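Local structure of pleckstrin homology domain-containing family A member 8 (Homo sapiens, 5KDI) at residues A[22-25]-A[26-30]. The protein probably transfers simple glycosphingolipids between membranes, holding the lipid in a pocket of its all-helical GLTP-fold domain. The protein carries 2 engineered substitutions. Numbering follows the deposited sequence.
Sequences IPTE and AFLAS
Ile22 and Phe27 meet at the start of helix 24-32, in the all-helical GLTP fold, where Pro23 takes the N-cap position. Ile22 sits just before the helix, and its CG2 branch does the touching. That methyl lies 3.7 Å from Phe27 CD1 and almost as near to Phe27 CB. It approaches the ring at a slant. Phe27 carries its CG opposite the backbone N (chi1 -176°). Its ring runs on away from residues 22-25, and the Ile22 methyl meets only the near part, CB, CG and CD1. Both side chains are buried between helices. Ile22 also packs on Ile195 and Leu196 of helix 172-202, and Phe27 on Leu97 and Leu104 of helix 93-115; both touch Gln192 of helix 172-202. The side chain of Phe27 is about 11 Å from the bound glycolipid, so it does not line the pocket directly.

Across the first turn, Thr24 and Leu28 run side by side and point the same way. Thr24 CG2 and Leu28 CD1 are 4.0 Å apart. The Thr24 hydroxyl turns to a different partner, the carbonyl oxygen of Phe71. Glu25 extends from the exposed side of the helix, and its OE2 is hydrogen-bonded to the hydroxyl of Tyr64.

Three successive backbone bonds close the first turns. Phe27 N donates to Pro23 O at 3.2 Å, so the cap residue accepts the first of them. Leu28 N follows with Thr24 O at 3.1 Å. Ala29 N reaches Glu25 O at 2.9 Å, and the Ala29 CB methyl rests 3.5 Å from that same Glu25 O.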
ATOM      1  N   ILE A  22       3.692  11.263  10.056  1.00 17.57           N
ATOM      2  CA  ILE A  22       2.754  10.170   9.783  1.00 18.23           C
ATOM      3  C   ILE A  22       2.933   9.172  10.923  1.00 17.95           C
ATOM      4  O   ILE A  22       3.977   8.541  11.064  1.00 17.42           O
ATOM      5  CB  ILE A  22       3.054   9.485   8.418  1.00 16.56           C
ATOM      6  CG1 ILE A  22       3.018  10.548   7.261  1.00 17.73           C
ATOM      7  CG2 ILE A  22       2.173   8.250   8.233  1.00 17.47           C
ATOM      8  CD1 ILE A  22       3.631  10.100   5.920  1.00 20.49           C
ATOM      9  N   PRO A  23       1.864   8.995  11.730  1.00 18.58           N
ATOM     10  CA  PRO A  23       1.948   8.058  12.873  1.00 18.47           C
ATOM     11  C   PRO A  23       2.323   6.638  12.390  1.00 17.03           C
ATOM     12  O   PRO A  23       1.640   6.063  11.497  1.00 18.05           O
ATOM     13  CB  PRO A  23       0.526   8.093  13.453  1.00 22.71           C
ATOM     14  CG  PRO A  23      -0.035   9.375  13.017  1.00 27.30           C
ATOM     15  CD  PRO A  23       0.539   9.649  11.666  1.00 20.32           C
ATOM     16  N   THR A  24       3.295   6.028  13.066  1.00 19.65           N
ATOM     17  CA  THR A  24       3.831   4.745  12.593  1.00 18.48           C
ATOM     18  C   THR A  24       2.823   3.595  12.649  1.00 18.60           C
ATOM     19  O   THR A  24       2.648   2.926  11.653  1.00 17.46           O
ATOM     20  CB  THR A  24       5.039   4.377  13.455  1.00 17.01           C
ATOM     21  OG1 THR A  24       5.986   5.479  13.372  1.00 18.12           O
ATOM     22  CG2 THR A  24       5.703   3.049  13.006  1.00 20.17           C
ATOM     23  N   GLU A  25       2.201   3.346  13.820  1.00 20.13           N
ATOM     24  CA  GLU A  25       1.316   2.168  13.945  1.00 20.53           C
ATOM     25  C   GLU A  25       0.140   2.253  13.011  1.00 19.72           C
ATOM     26  O   GLU A  25      -0.222   1.273  12.361  1.00 20.60           O
ATOM     27  CB  GLU A  25       0.829   1.885  15.373  1.00 27.36           C
ATOM     28  CG  GLU A  25       1.883   1.763  16.457  1.00 33.41           C
ATOM     29  CD  GLU A  25       1.267   1.278  17.827  1.00 38.98           C
ATOM     30  OE1 GLU A  25       0.062   0.854  17.880  1.00 42.43           O
ATOM     31  OE2 GLU A  25       1.981   1.376  18.873  1.00 38.34           O
ATOM     32  N   ALA A  26      -0.510   3.407  12.958  1.00 21.31           N
ATOM     33  CA  ALA A  26      -1.689   3.551  12.103  1.00 19.42           C
ATOM     34  C   ALA A  26      -1.368   3.347  10.624  1.00 17.88           C
ATOM     35  O   ALA A  26      -2.119   2.701   9.889  1.00 18.61           O
ATOM     36  CB  ALA A  26      -2.396   4.886  12.348  1.00 24.28           C
ATOM     37  N   PHE A  27      -0.255   3.900  10.173  1.00 19.47           N
ATOM     38  CA  PHE A  27       0.183   3.698   8.807  1.00 16.14           C
ATOM     39  C   PHE A  27       0.383   2.223   8.497  1.00 14.77           C
ATOM     40  O   PHE A  27      -0.050   1.733   7.460  1.00 19.03           O
ATOM     41  CB  PHE A  27       1.412   4.566   8.511  1.00 16.41           C
ATOM     42  CG  PHE A  27       1.852   4.472   7.073  1.00 18.58           C
ATOM     43  CD1 PHE A  27       1.332   5.369   6.150  1.00 22.34           C
ATOM     44  CD2 PHE A  27       2.760   3.547   6.652  1.00 22.53           C
ATOM     45  CE1 PHE A  27       1.706   5.326   4.844  1.00 27.03           C
ATOM     46  CE2 PHE A  27       3.183   3.516   5.314  1.00 24.61           C
ATOM     47  CZ  PHE A  27       2.639   4.395   4.435  1.00 25.35           C
ATOM     48  N   LEU A  28       1.115   1.521   9.371  1.00 16.60           N
ATOM     49  CA  LEU A  28       1.426   0.120   9.136  1.00 16.89           C
ATOM     50  C   LEU A  28       0.127  -0.710   9.144  1.00 17.67           C
ATOM     51  O   LEU A  28      -0.003  -1.695   8.409  1.00 19.44           O
ATOM     52  CB  LEU A  28       2.450  -0.382  10.105  1.00 17.20           C
ATOM     53  CG  LEU A  28       3.861   0.253   9.978  1.00 17.36           C
ATOM     54  CD1 LEU A  28       4.755  -0.341  11.061  1.00 20.37           C
ATOM     55  CD2 LEU A  28       4.465   0.006   8.602  1.00 20.25           C
ATOM     56  N   ALA A  29      -0.833  -0.317   9.984  1.00 19.56           N
ATOM     57  CA  ALA A  29      -2.141  -1.032  10.019  1.00 20.18           C
ATOM     58  C   ALA A  29      -2.901  -0.876   8.727  1.00 20.87           C
ATOM     59  O   ALA A  29      -3.525  -1.834   8.234  1.00 20.97           O
ATOM     60  CB  ALA A  29      -2.994  -0.576  11.221  1.00 24.12           C
ATOM     61  N   SER A  30      -2.807   0.305   8.154  1.00 19.54           N
ATOM     62  CA  SER A  30      -3.458   0.551   6.852  1.00 17.88           C
ATOM     63  C   SER A  30      -2.789  -0.292   5.755  1.00 18.28           C
ATOM     64  O   SER A  30      -3.465  -0.797   4.818  1.00 22.50           O
ATOM     65  CB  SER A  30      -3.477   2.043   6.509  1.00 19.73           C
ATOM     66  OG  SER A  30      -4.404   2.706   7.390  1.00 22.30           O
TER